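Local coordinates for lipase-esterase related protein (Clostridium acetobutylicum, PDB 3E0X) that is of unknown function but probably acts as a hydrolase of the lipase and esterase type, built on the alpha/beta hydrolase fold, at residues G33-Y38 against E239-F244; G94-L99 against A119-L124; D179-L184 against K211-N216; K220-G225 against V231-G236. One frame throughout, in Å; residues are numbered along the deposited sequence.

Contact 1. Residues G33-Y38 against E239-F244; sequences GELEKY and EEIKNF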
loop_
_atom_site.group_PDB
_atom_site.type_symbol
_atom_site.label_atom_id
_atom_site.label_comp_id
_atom_site.label_asym_id
_atom_site.label_seq_id
_atom_site.Cartn_x
_atom_site.Cartn_y
_atom_site.Cartn_z
ATOM N N GLY A 33 0.973 -11.831 -1.775
ATOM C CA GLY A 33 0.858 -13.209 -2.212
ATOM C C GLY A 33 -0.363 -13.945 -1.699
ATOM O O GLY A 33 -0.895 -14.822 -2.381
ATOM N N GLU A 34 -0.786 -13.639 -0.476
ATOM C CA GLU A 34 -2.016 -14.253 0.025
ATOM C C GLU A 34 -3.252 -13.548 -0.479
ATOM O O GLU A 34 -4.206 -14.188 -0.869
ATOM C CB GLU A 34 -2.036 -14.299 1.550
ATOM C CG GLU A 34 -1.042 -15.251 2.141
ATOM C CD GLU A 34 -1.140 -16.686 1.577
ATOM O OE1 GLU A 34 -2.187 -17.329 1.753
ATOM O OE2 GLU A 34 -0.145 -17.152 0.982
ATOM N N LEU A 35 -3.221 -12.211 -0.503
ATOM C CA LEU A 35 -4.394 -11.439 -0.861
ATOM C C LEU A 35 -4.796 -11.728 -2.298
ATOM O O LEU A 35 -5.984 -11.850 -2.615
ATOM C CB LEU A 35 -4.113 -9.954 -0.654
ATOM C CG LEU A 35 -5.303 -9.028 -0.853
ATOM C CD1 LEU A 35 -6.385 -9.353 0.153
ATOM C CD2 LEU A 35 -4.900 -7.578 -0.767
ATOM N N GLU A 36 -3.801 -11.881 -3.171
ATOM C CA GLU A 36 -4.113 -12.145 -4.572
ATOM C C GLU A 36 -4.864 -13.480 -4.763
ATOM O O GLU A 36 -5.614 -13.646 -5.727
ATOM C CB GLU A 36 -2.858 -12.058 -5.452
ATOM C CG GLU A 36 -1.888 -13.190 -5.280
ATOM C CD GLU A 36 -0.638 -12.977 -6.087
ATOM O OE1 GLU A 36 0.095 -12.005 -5.805
ATOM O OE2 GLU A 36 -0.393 -13.760 -7.013
ATOM N N LYS A 37 -4.724 -14.415 -3.825
ATOM C CA LYS A 37 -5.426 -15.698 -3.955
ATOM C C LYS A 37 -6.963 -15.585 -3.915
ATOM O O LYS A 37 -7.671 -16.493 -4.386
ATOM C CB LYS A 37 -4.943 -16.696 -2.887
ATOM C CG LYS A 37 -3.464 -17.015 -2.956
ATOM C CD LYS A 37 -3.096 -17.931 -1.791
ATOM C CE LYS A 37 -1.667 -18.419 -1.901
ATOM N NZ LYS A 37 -1.337 -19.269 -0.736
ATOM N N TYR A 38 -7.482 -14.485 -3.365
ATOM C CA TYR A 38 -8.927 -14.314 -3.138
ATOM C C TYR A 38 -9.530 -13.305 -4.116
ATOM O O TYR A 38 -10.724 -12.991 -4.053
ATOM C CB TYR A 38 -9.198 -13.908 -1.667
ATOM C CG TYR A 38 -8.607 -14.927 -0.710
ATOM C CD1 TYR A 38 -9.291 -16.116 -0.432
ATOM C CD2 TYR A 38 -7.345 -14.744 -0.139
ATOM C CE1 TYR A 38 -8.727 -17.097 0.418
ATOM C CE2 TYR A 38 -6.781 -15.719 0.701
ATOM C CZ TYR A 38 -7.485 -16.887 0.971
ATOM O OH TYR A 38 -6.971 -17.865 1.809
ATOM N N GLU A 239 -12.634 -9.886 0.999
ATOM C CA GLU A 239 -14.088 -9.701 1.052
ATOM C C GLU A 239 -14.425 -8.220 1.159
ATOM O O GLU A 239 -15.403 -7.745 0.529
ATOM C CB GLU A 239 -14.680 -10.525 2.206
ATOM C CG GLU A 239 -14.650 -12.037 1.935
ATOM C CD GLU A 239 -15.335 -12.401 0.602
ATOM O OE1 GLU A 239 -16.530 -12.042 0.415
ATOM O OE2 GLU A 239 -14.663 -13.029 -0.248
ATOM N N GLU A 240 -13.600 -7.483 1.908
ATOM C CA GLU A 240 -13.837 -6.063 2.131
ATOM C C GLU A 240 -13.361 -5.190 0.965
ATOM O O GLU A 240 -13.601 -3.969 0.940
ATOM C CB GLU A 240 -13.164 -5.627 3.427
ATOM C CG GLU A 240 -13.834 -6.239 4.637
ATOM C CD GLU A 240 -15.220 -5.689 4.916
ATOM O OE1 GLU A 240 -15.498 -4.510 4.583
ATOM O OE2 GLU A 240 -16.026 -6.437 5.509
ATOM N N ILE A 241 -12.676 -5.801 0.007
ATOM C CA ILE A 241 -12.390 -5.168 -1.274
ATOM C C ILE A 241 -13.539 -5.461 -2.249
ATOM O O ILE A 241 -14.048 -4.543 -2.912
ATOM C CB ILE A 241 -11.022 -5.619 -1.825
ATOM C CG1 ILE A 241 -9.927 -5.046 -0.930
ATOM C CG2 ILE A 241 -10.822 -5.116 -3.247
ATOM C CD1 ILE A 241 -8.543 -5.615 -1.167
ATOM N N LYS A 242 -13.966 -6.724 -2.318
ATOM C CA LYS A 242 -15.101 -7.122 -3.171
ATOM C C LYS A 242 -16.370 -6.340 -2.876
ATOM O O LYS A 242 -17.154 -6.034 -3.799
ATOM C CB LYS A 242 -15.419 -8.598 -2.969
ATOM C CG LYS A 242 -14.344 -9.506 -3.435
ATOM C CD LYS A 242 -14.729 -10.900 -3.057
ATOM C CE LYS A 242 -13.594 -11.809 -3.289
ATOM N NZ LYS A 242 -14.043 -13.188 -3.138
ATOM N N ASN A 243 -16.627 -6.062 -1.602
ATOM C CA ASN A 243 -17.867 -5.350 -1.258
ATOM C C ASN A 243 -17.855 -3.851 -1.606
ATOM O O ASN A 243 -18.873 -3.182 -1.475
ATOM C CB ASN A 243 -18.318 -5.628 0.184
ATOM C CG ASN A 243 -17.398 -5.054 1.211
ATOM O OD1 ASN A 243 -16.454 -4.345 0.889
ATOM N ND2 ASN A 243 -17.661 -5.369 2.479
ATOM N N PHE A 244 -16.704 -3.364 -2.064
ATOM C CA PHE A 244 -16.499 -1.970 -2.347
ATOM C C PHE A 244 -16.350 -1.685 -3.838
ATOM O O PHE A 244 -16.817 -0.637 -4.303
ATOM C CB PHE A 244 -15.222 -1.535 -1.631
ATOM C CG PHE A 244 -14.797 -0.116 -1.918
ATOM C CD1 PHE A 244 -13.551 0.143 -2.480
ATOM C CD2 PHE A 244 -15.620 0.954 -1.591
ATOM C CE1 PHE A 244 -13.126 1.461 -2.720
ATOM C CE2 PHE A 244 -15.202 2.262 -1.828
ATOM C CZ PHE A 244 -13.955 2.505 -2.398
HETATM O O HOH W 1 -12.558 -15.471 -3.850
#
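Lys242 reaches from helix 234-242 to the backbone carbonyl of Tyr38, its CE touching the oxygen directly while NZ is joined to it through a water. At CB the chain leaves with CG anti to the carbonyl carbon (chi1 -66°); beyond CG it is fully extended, which carries the tip out alongside the end of 33-38. CE is the first atom to touch, 3.2 Å from Tyr38 O. NZ lies 3.4 Å from the same oxygen, but the angle is too poor for a hydrogen bond. The link is made by a water instead: it accepts from Lys242 NZ at 2.8 Å and donates to Tyr38 O at 3.1 Å. NZ also forms a salt bridge with Glu239 OE2 (3.0 Å), one turn back on the helix, meeting the carboxylate on its syn side and 23° out of its plane. A lysine suits this partly exposed margin, because its long methylene chain spans the gap and its ammonium can bind both Glu239 and a water.

Deeper in, the contact is greasy. Leu35 CD2 and Ile241 CD1 meet tip to tip at 4.2 Å, as branched residues can at a buried seam between a loop and a helix. Ile241 also rests on Ile194 of strand 191-196 and Leu35 on Leu115 of strand 109-115, so the final helix and the loop before strand 43-47 share one side of the central sheet of the alpha/beta hydrolase fold. With a single water bridge and one light apolar touch, direct attraction between these two segments is probably modest.

Contact 2. Residues G94-L99 against A119-L124; sequences GGAIVL and ARFDKL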
loop_
_atom_site.group_PDB
_atom_site.type_symbol
_atom_site.label_atom_id
_atom_site.label_comp_id
_atom_site.label_asym_id
_atom_site.label_seq_id
_atom_site.Cartn_x
_atom_site.Cartn_y
_atom_site.Cartn_z
ATOM N N GLY A 94 2.122 2.422 0.570
ATOM C CA GLY A 94 1.302 2.352 -0.644
ATOM C C GLY A 94 -0.065 2.974 -0.449
ATOM O O GLY A 94 -0.657 3.442 -1.422
ATOM N N GLY A 95 -0.585 2.961 0.787
ATOM C CA GLY A 95 -1.865 3.622 1.098
ATOM C C GLY A 95 -1.749 5.116 0.826
ATOM O O GLY A 95 -2.603 5.707 0.160
ATOM N N ALA A 96 -0.690 5.742 1.351
ATOM C CA ALA A 96 -0.465 7.158 1.086
ATOM C C ALA A 96 -0.265 7.374 -0.412
ATOM O O ALA A 96 -0.766 8.337 -0.975
ATOM C CB ALA A 96 0.728 7.670 1.882
ATOM N N ILE A 97 0.468 6.474 -1.068
ATOM C CA ILE A 97 0.758 6.638 -2.503
ATOM C C ILE A 97 -0.547 6.638 -3.312
ATOM O O ILE A 97 -0.734 7.504 -4.197
ATOM C CB ILE A 97 1.742 5.553 -3.009
ATOM C CG1 ILE A 97 3.111 5.764 -2.363
ATOM C CG2 ILE A 97 1.832 5.590 -4.530
ATOM C CD1 ILE A 97 4.018 4.543 -2.503
ATOM N N VAL A 98 -1.447 5.689 -3.023
ATOM C CA VAL A 98 -2.658 5.600 -3.850
ATOM C C VAL A 98 -3.604 6.772 -3.583
ATOM O O VAL A 98 -4.319 7.209 -4.498
ATOM C CB VAL A 98 -3.374 4.227 -3.810
ATOM C CG1 VAL A 98 -2.406 3.151 -4.307
ATOM C CG2 VAL A 98 -3.875 3.895 -2.378
ATOM N N LEU A 99 -3.604 7.299 -2.348
ATOM C CA LEU A 99 -4.339 8.536 -2.092
ATOM C C LEU A 99 -3.737 9.686 -2.922
ATOM O O LEU A 99 -4.470 10.511 -3.509
ATOM C CB LEU A 99 -4.303 8.843 -0.597
ATOM C CG LEU A 99 -5.073 7.838 0.278
ATOM C CD1 LEU A 99 -4.716 8.050 1.757
ATOM C CD2 LEU A 99 -6.592 7.947 0.040
ATOM N N ALA A 119 -2.708 8.962 5.410
ATOM C CA ALA A 119 -2.307 10.124 4.645
ATOM C C ALA A 119 -1.214 10.927 5.357
ATOM O O ALA A 119 -0.674 11.865 4.804
ATOM C CB ALA A 119 -3.514 11.023 4.399
ATOM N N ARG A 120 -0.947 10.573 6.602
ATOM C CA ARG A 120 0.036 11.245 7.465
ATOM C C ARG A 120 0.295 10.252 8.581
ATOM O O ARG A 120 -0.617 9.554 9.030
ATOM C CB ARG A 120 -0.544 12.575 7.999
ATOM C CG ARG A 120 0.329 13.381 8.978
ATOM C CD ARG A 120 -0.462 14.564 9.555
ATOM N NE ARG A 120 -1.544 14.147 10.441
ATOM C CZ ARG A 120 -2.687 14.809 10.613
ATOM N NH1 ARG A 120 -2.911 15.950 9.982
ATOM N NH2 ARG A 120 -3.613 14.326 11.430
ATOM N N PHE A 121 1.549 10.173 9.007
ATOM C CA PHE A 121 1.955 9.187 10.002
ATOM C C PHE A 121 2.652 9.903 11.150
ATOM O O PHE A 121 3.792 9.586 11.493
ATOM C CB PHE A 121 2.859 8.127 9.357
ATOM C CG PHE A 121 2.218 7.436 8.176
ATOM C CD1 PHE A 121 1.353 6.353 8.352
ATOM C CD2 PHE A 121 2.452 7.902 6.891
ATOM C CE1 PHE A 121 0.743 5.737 7.248
ATOM C CE2 PHE A 121 1.845 7.280 5.777
ATOM C CZ PHE A 121 0.999 6.188 5.957
ATOM N N ASP A 122 1.945 10.848 11.766
ATOM C CA ASP A 122 2.557 11.770 12.730
ATOM C C ASP A 122 2.819 11.196 14.110
ATOM O O ASP A 122 3.471 11.848 14.917
ATOM C CB ASP A 122 1.710 13.046 12.827
ATOM C CG ASP A 122 0.274 12.754 13.176
ATOM O OD1 ASP A 122 -0.389 12.087 12.377
ATOM O OD2 ASP A 122 -0.203 13.163 14.259
ATOM N N LYS A 123 2.319 9.993 14.376
ATOM C CA LYS A 123 2.482 9.395 15.690
ATOM C C LYS A 123 3.415 8.176 15.700
ATOM O O LYS A 123 3.479 7.450 16.694
ATOM C CB LYS A 123 1.129 9.078 16.326
ATOM C CG LYS A 123 0.309 10.315 16.632
ATOM C CD LYS A 123 -0.828 10.012 17.548
ATOM C CE LYS A 123 -1.701 11.264 17.713
ATOM N NZ LYS A 123 -2.948 10.941 18.462
ATOM N N LEU A 124 4.166 7.989 14.622
ATOM C CA LEU A 124 5.146 6.907 14.578
ATOM C C LEU A 124 6.017 6.936 15.827
ATOM O O LEU A 124 6.484 7.992 16.255
ATOM C CB LEU A 124 6.014 7.020 13.332
ATOM C CG LEU A 124 5.342 6.627 12.005
ATOM C CD1 LEU A 124 6.139 7.111 10.799
ATOM C CD2 LEU A 124 5.088 5.117 11.893
#
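Phe121 turns its CG anti to its own carbonyl carbon (chi1 -56°), which swings the ring back toward helix 93-102 and brings CE2 to 4.1 Å from Ala96 CB. In Leu99 a similar chi1 (-67°) turns CG toward the loop, and CD1 reaches Ala119 CB, 4.2 Å away. The methyl of Ala96 lies near the plane of the phenyl ring and meets it at the edge rather than over a face.

Small side chains suit this place: their methyls let the backbones come within 5.0 Å between Ala96 CA and Ala119 CA, Ala96 packing on Phe121 and Ala119 on Leu99. All four touching residues are buried, and dispersion is what joins them. Away from the helix, Arg120 and Asp122 form a salt bridge, Arg120 NE reaching Asp122 OD1 at 3.1 Å from well above the carboxylate plane, and a type I turn runs from Phe121 to Leu124.

Helix 93-102 follows strand 86-91 through Gly90, Ser92 and Gly94, spaced as in the GxSxG nucleophile elbow of alpha/beta hydrolases; Tyr91 and Ser92 line the ortho-xylene pocket. The contact thus sets the loop after strand 109-115 against the helix that leaves this probable elbow.

Contact 3. Residues D179-L184 against K211-N216; sequences DLVDNL and KKEVEN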
loop_
_atom_site.group_PDB
_atom_site.type_symbol
_atom_site.label_atom_id
_atom_site.label_comp_id
_atom_site.label_asym_id
_atom_site.label_seq_id
_atom_site.Cartn_x
_atom_site.Cartn_y
_atom_site.Cartn_z
ATOM N N ASP A 179 2.402 14.348 4.262
ATOM C CA ASP A 179 1.184 14.821 4.891
ATOM C C ASP A 179 0.213 15.258 3.811
ATOM O O ASP A 179 0.258 16.413 3.352
ATOM C CB ASP A 179 1.503 15.974 5.844
ATOM C CG ASP A 179 0.295 16.424 6.647
ATOM O OD1 ASP A 179 -0.841 15.983 6.327
ATOM O OD2 ASP A 179 0.509 17.205 7.614
ATOM N N LEU A 180 -0.646 14.329 3.399
ATOM C CA LEU A 180 -1.661 14.626 2.380
ATOM C C LEU A 180 -3.010 14.977 2.988
ATOM O O LEU A 180 -3.997 15.083 2.265
ATOM C CB LEU A 180 -1.870 13.424 1.448
ATOM C CG LEU A 180 -0.642 12.998 0.647
ATOM C CD1 LEU A 180 -0.794 11.567 0.118
ATOM C CD2 LEU A 180 -0.357 13.987 -0.462
ATOM N N VAL A 181 -3.077 15.120 4.307
ATOM C CA VAL A 181 -4.381 15.197 4.954
ATOM C C VAL A 181 -5.253 16.343 4.428
ATOM O O VAL A 181 -6.454 16.150 4.175
ATOM C CB VAL A 181 -4.260 15.225 6.489
ATOM C CG1 VAL A 181 -5.621 15.555 7.139
ATOM C CG2 VAL A 181 -3.791 13.886 6.970
ATOM N N ASP A 182 -4.658 17.521 4.265
ATOM C CA ASP A 182 -5.465 18.692 3.901
ATOM C C ASP A 182 -5.850 18.689 2.420
ATOM O O ASP A 182 -6.542 19.592 1.943
ATOM C CB ASP A 182 -4.807 20.001 4.374
ATOM C CG ASP A 182 -3.533 20.353 3.634
ATOM O OD1 ASP A 182 -3.146 19.678 2.657
ATOM O OD2 ASP A 182 -2.877 21.346 4.056
ATOM N N ASN A 183 -5.421 17.656 1.689
ATOM C CA ASN A 183 -5.850 17.479 0.300
ATOM C C ASN A 183 -6.869 16.365 0.111
ATOM O O ASN A 183 -7.434 16.223 -0.984
ATOM C CB ASN A 183 -4.659 17.256 -0.621
ATOM C CG ASN A 183 -3.975 18.540 -0.994
ATOM O OD1 ASN A 183 -2.786 18.701 -0.760
ATOM N ND2 ASN A 183 -4.740 19.490 -1.540
ATOM N N LEU A 184 -7.107 15.580 1.160
ATOM C CA LEU A 184 -8.040 14.446 1.050
ATOM C C LEU A 184 -9.423 14.885 0.597
ATOM O O LEU A 184 -10.082 14.181 -0.167
ATOM C CB LEU A 184 -8.148 13.679 2.369
ATOM C CG LEU A 184 -6.906 12.898 2.836
ATOM C CD1 LEU A 184 -7.121 12.351 4.241
ATOM C CD2 LEU A 184 -6.527 11.818 1.812
ATOM N N LYS A 211 -11.469 8.468 6.310
ATOM C CA LYS A 211 -12.935 8.373 6.248
ATOM C C LYS A 211 -13.554 9.748 6.479
ATOM O O LYS A 211 -14.492 10.140 5.776
ATOM C CB LYS A 211 -13.459 7.371 7.271
ATOM C CG LYS A 211 -14.984 7.355 7.409
ATOM C CD LYS A 211 -15.611 6.413 6.407
ATOM C CE LYS A 211 -17.131 6.458 6.484
ATOM N NZ LYS A 211 -17.634 7.687 5.798
ATOM N N LYS A 212 -13.027 10.498 7.445
ATOM C CA LYS A 212 -13.605 11.809 7.767
ATOM C C LYS A 212 -13.470 12.799 6.614
ATOM O O LYS A 212 -14.396 13.583 6.352
ATOM C CB LYS A 212 -12.912 12.382 9.003
ATOM C CG LYS A 212 -13.454 13.732 9.426
ATOM C CD LYS A 212 -12.774 14.254 10.679
ATOM C CE LYS A 212 -11.281 14.504 10.456
ATOM N NZ LYS A 212 -10.663 15.270 11.588
ATOM N N GLU A 213 -12.292 12.824 5.983
ATOM C CA GLU A 213 -11.950 13.876 5.042
ATOM C C GLU A 213 -12.407 13.632 3.617
ATOM O O GLU A 213 -12.741 14.581 2.925
ATOM C CB GLU A 213 -10.439 14.103 5.028
ATOM C CG GLU A 213 -9.920 14.752 6.287
ATOM C CD GLU A 213 -10.528 16.130 6.511
ATOM O OE1 GLU A 213 -10.468 17.012 5.611
ATOM O OE2 GLU A 213 -11.098 16.304 7.592
ATOM N N VAL A 214 -12.415 12.379 3.168
ATOM C CA VAL A 214 -12.842 12.057 1.798
ATOM C C VAL A 214 -14.374 12.012 1.769
ATOM O O VAL A 214 -14.992 11.326 2.576
ATOM C CB VAL A 214 -12.240 10.705 1.333
ATOM C CG1 VAL A 214 -12.750 10.355 -0.090
ATOM C CG2 VAL A 214 -10.694 10.746 1.402
ATOM N N GLU A 215 -14.975 12.744 0.827
ATOM C CA GLU A 215 -16.429 12.886 0.784
ATOM C C GLU A 215 -17.144 11.554 0.579
ATOM O O GLU A 215 -18.129 11.270 1.270
ATOM C CB GLU A 215 -16.840 13.895 -0.297
ATOM C CG GLU A 215 -18.360 14.137 -0.413
ATOM C CD GLU A 215 -18.973 14.757 0.851
ATOM O OE1 GLU A 215 -18.267 15.519 1.557
ATOM O OE2 GLU A 215 -20.168 14.487 1.141
ATOM N N ASN A 216 -16.662 10.761 -0.385
ATOM C CA ASN A 216 -17.247 9.445 -0.657
ATOM C C ASN A 216 -16.294 8.371 -0.138
ATOM O O ASN A 216 -15.322 8.019 -0.791
ATOM C CB ASN A 216 -17.528 9.267 -2.154
ATOM C CG ASN A 216 -18.319 8.003 -2.459
ATOM O OD1 ASN A 216 -18.658 7.223 -1.554
ATOM N ND2 ASN A 216 -18.620 7.791 -3.730
HETATM O O HOH W 2 -8.812 17.244 3.491
HETATM O O HOH W 3 -13.245 14.233 -1.058
#
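Glu213, in the last turn of helix 204-213, lays its CB against Leu184 CB at 3.5 Å, the closest approach of the two segments, and the two side chains cross at about a right angle. Leu184 CD1 is also near, 3.8 Å from Glu213 CB. The glutamate then bends at chi2 (-61°), and its OE1 meets a bridging water. This water donates to Glu213 OE1 at 2.7 Å and to Val181 O at 2.7 Å, a bridge between side chain and backbone. A residue with a greasy stem and a charged end is well matched to this border.

Val214 is where the chain leaves the helix. This turn belongs to a beta-alpha-beta crossover: strand 191-196, helix 204-213 and strand 217-222, the last of which ends the sheet beside its parallel neighbour. Val214 CG2 packs 4.0 Å from Leu184 CB and 3.8 Å from Leu184 O, a compact branched side chain serving a buried corner. At Glu215 the backbone takes over, its N donating at 3.0 Å to a second water that lies near Leu184 O. Asn216 leads on toward the strand, pairing through its backbone with Val191.

Contact 4. Residues K220-G225 against V231-G236; sequences KIFETG and VVNAKG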
loop_
_atom_site.group_PDB
_atom_site.type_symbol
_atom_site.label_atom_id
_atom_site.label_comp_id
_atom_site.label_asym_id
_atom_site.label_seq_id
_atom_site.Cartn_x
_atom_site.Cartn_y
_atom_site.Cartn_z
ATOM N N LYS A 220 -13.389 0.041 7.127
ATOM C CA LYS A 220 -13.567 -1.252 7.798
ATOM C C LYS A 220 -12.458 -1.437 8.819
ATOM O O LYS A 220 -11.265 -1.359 8.473
ATOM C CB LYS A 220 -13.544 -2.413 6.816
ATOM C CG LYS A 220 -13.392 -3.775 7.499
ATOM C CD LYS A 220 -14.637 -4.155 8.313
ATOM C CE LYS A 220 -14.433 -5.505 8.952
ATOM N NZ LYS A 220 -15.659 -6.004 9.649
ATOM N N ILE A 221 -12.845 -1.662 10.082
ATOM C CA ILE A 221 -11.867 -1.912 11.145
ATOM C C ILE A 221 -12.000 -3.369 11.580
ATOM O O ILE A 221 -13.031 -3.766 12.115
ATOM C CB ILE A 221 -12.070 -0.972 12.356
ATOM C CG1 ILE A 221 -12.007 0.500 11.931
ATOM C CG2 ILE A 221 -11.036 -1.267 13.421
ATOM C CD1 ILE A 221 -12.511 1.469 13.017
ATOM N N PHE A 222 -10.973 -4.164 11.321
ATOM C CA PHE A 222 -10.903 -5.521 11.874
ATOM C C PHE A 222 -10.420 -5.455 13.324
ATOM O O PHE A 222 -9.604 -4.589 13.658
ATOM C CB PHE A 222 -9.938 -6.380 11.059
ATOM C CG PHE A 222 -10.480 -6.797 9.725
ATOM C CD1 PHE A 222 -11.153 -8.015 9.579
ATOM C CD2 PHE A 222 -10.300 -5.990 8.605
ATOM C CE1 PHE A 222 -11.663 -8.403 8.333
ATOM C CE2 PHE A 222 -10.807 -6.377 7.354
ATOM C CZ PHE A 222 -11.472 -7.574 7.228
ATOM N N GLU A 223 -10.914 -6.351 14.187
ATOM C CA GLU A 223 -10.514 -6.306 15.586
ATOM C C GLU A 223 -9.017 -6.571 15.728
ATOM O O GLU A 223 -8.330 -5.878 16.476
ATOM C CB GLU A 223 -11.317 -7.301 16.423
ATOM C CG GLU A 223 -11.253 -7.072 17.929
ATOM C CD GLU A 223 -12.292 -7.883 18.686
ATOM O OE1 GLU A 223 -13.131 -8.536 18.020
ATOM O OE2 GLU A 223 -12.274 -7.861 19.943
ATOM N N THR A 224 -8.507 -7.558 14.991
ATOM C CA THR A 224 -7.118 -7.981 15.142
ATOM C C THR A 224 -6.415 -8.198 13.799
ATOM O O THR A 224 -7.046 -8.130 12.737
ATOM C CB THR A 224 -7.040 -9.300 15.952
ATOM O OG1 THR A 224 -7.692 -10.343 15.209
ATOM C CG2 THR A 224 -7.692 -9.150 17.335
ATOM N N GLY A 225 -5.108 -8.450 13.860
ATOM C CA GLY A 225 -4.308 -8.727 12.673
ATOM C C GLY A 225 -3.048 -7.859 12.587
ATOM O O GLY A 225 -2.096 -8.203 11.889
ATOM N N VAL A 231 -1.935 -10.502 5.303
ATOM C CA VAL A 231 -1.337 -11.829 5.195
ATOM C C VAL A 231 -2.132 -12.831 6.033
ATOM O O VAL A 231 -2.536 -13.889 5.529
ATOM C CB VAL A 231 0.142 -11.804 5.664
ATOM C CG1 VAL A 231 0.635 -13.211 5.991
ATOM C CG2 VAL A 231 0.992 -11.157 4.608
ATOM N N VAL A 232 -2.394 -12.492 7.292
ATOM C CA VAL A 232 -3.061 -13.441 8.192
ATOM C C VAL A 232 -4.581 -13.476 8.017
ATOM O O VAL A 232 -5.232 -14.458 8.409
ATOM C CB VAL A 232 -2.705 -13.202 9.679
ATOM C CG1 VAL A 232 -1.202 -13.292 9.863
ATOM C CG2 VAL A 232 -3.214 -11.857 10.172
ATOM N N ASN A 233 -5.144 -12.408 7.459
ATOM C CA ASN A 233 -6.579 -12.414 7.151
ATOM C C ASN A 233 -6.796 -11.913 5.736
ATOM O O ASN A 233 -7.637 -11.048 5.484
ATOM C CB ASN A 233 -7.393 -11.586 8.170
ATOM C CG ASN A 233 -8.889 -11.911 8.132
ATOM O OD1 ASN A 233 -9.342 -12.726 7.307
ATOM N ND2 ASN A 233 -9.657 -11.323 9.067
ATOM N N ALA A 234 -6.018 -12.470 4.820
ATOM C CA ALA A 234 -6.157 -12.108 3.410
ATOM C C ALA A 234 -7.581 -12.354 2.904
ATOM O O ALA A 234 -8.116 -11.566 2.119
ATOM C CB ALA A 234 -5.168 -12.883 2.574
ATOM N N LYS A 235 -8.200 -13.443 3.340
ATOM C CA LYS A 235 -9.558 -13.759 2.890
ATOM C C LYS A 235 -10.536 -12.669 3.332
ATOM O O LYS A 235 -11.375 -12.231 2.545
ATOM C CB LYS A 235 -9.983 -15.128 3.413
ATOM C CG LYS A 235 -11.348 -15.585 2.914
ATOM C CD LYS A 235 -11.738 -16.952 3.501
ATOM C CE LYS A 235 -13.002 -17.446 2.814
ATOM N NZ LYS A 235 -13.595 -18.667 3.442
ATOM N N GLY A 236 -10.409 -12.222 4.585
ATOM C CA GLY A 236 -11.335 -11.209 5.096
ATOM C C GLY A 236 -11.070 -9.862 4.430
ATOM O O GLY A 236 -12.003 -9.121 4.092
HETATM O O HOH W 4 -8.381 -10.129 11.420
#
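Phe222 and Gly236 make the close part of this contact, the ring's CZ standing 3.5 Å from Gly236 O. That oxygen lies near the ring plane, at the edge, where the slightly positive aromatic hydrogens favour a carbonyl. Gly236 suits the spot because, with no side chain, it allows the ring right up to the helix backbone; a CB here would also clash with Asn233 OD1. Beside it comes Asn233, whose ND2 approaches the ring obliquely, 3.6 Å from Phe222 CE1, with ring and amide planes 69° apart. One face of the phenyl is occupied from its own strand by Lys220 CE, which sits over the ring centre 3.9 Å above the plane.

Asn233 is the N-cap of helix 234-242. With CG anti to the backbone N (chi1 -163°), its OD1 folds over the helix start and accepts from Gly236 N at 3.0 Å, though the donor stands 51° out of the carbonyl plane. Here the chain passes from strand 217-222, at the edge of the alpha/beta hydrolase sheet, to the final helix by way of the short helix 229-232. The connection carries His227, which lines the ortho-xylene pocket and falls in the loop where this family usually keeps its catalytic histidine.

Toward solvent the fit slackens. Val232 CG2 only grazes Gly225 CA, at 4.2 Å; at Gly225's backbone angles a side chain would collide with the preceding carbonyl oxygen. Between these two touches a water takes over: Asn233 ND2 donates to it at 2.9 Å, and it donates to Thr224 O at 2.7 Å.

Contact 2 is the buried one: its four touching residues are apolar, and its centre lies about 9 Å from that of the chain. Contacts 1 and 3 are partly buried, each pairing a greasy seam with water bridging, whereas contact 4, also water-bridged, is a surface contact mixing ring, amide and backbone. Contacts 1 and 4 share helix 234-242 and touch directly, Leu35 and Glu34 meeting Ala234. Contacts 2 and 3 also adjoin, with a probable backbone hydrogen bond from Leu180 to Ala119. Contact 3 leads straight into contact 4 along the chain, from helix 204-213 to strand 217-222, although their centres are 23 Å apart.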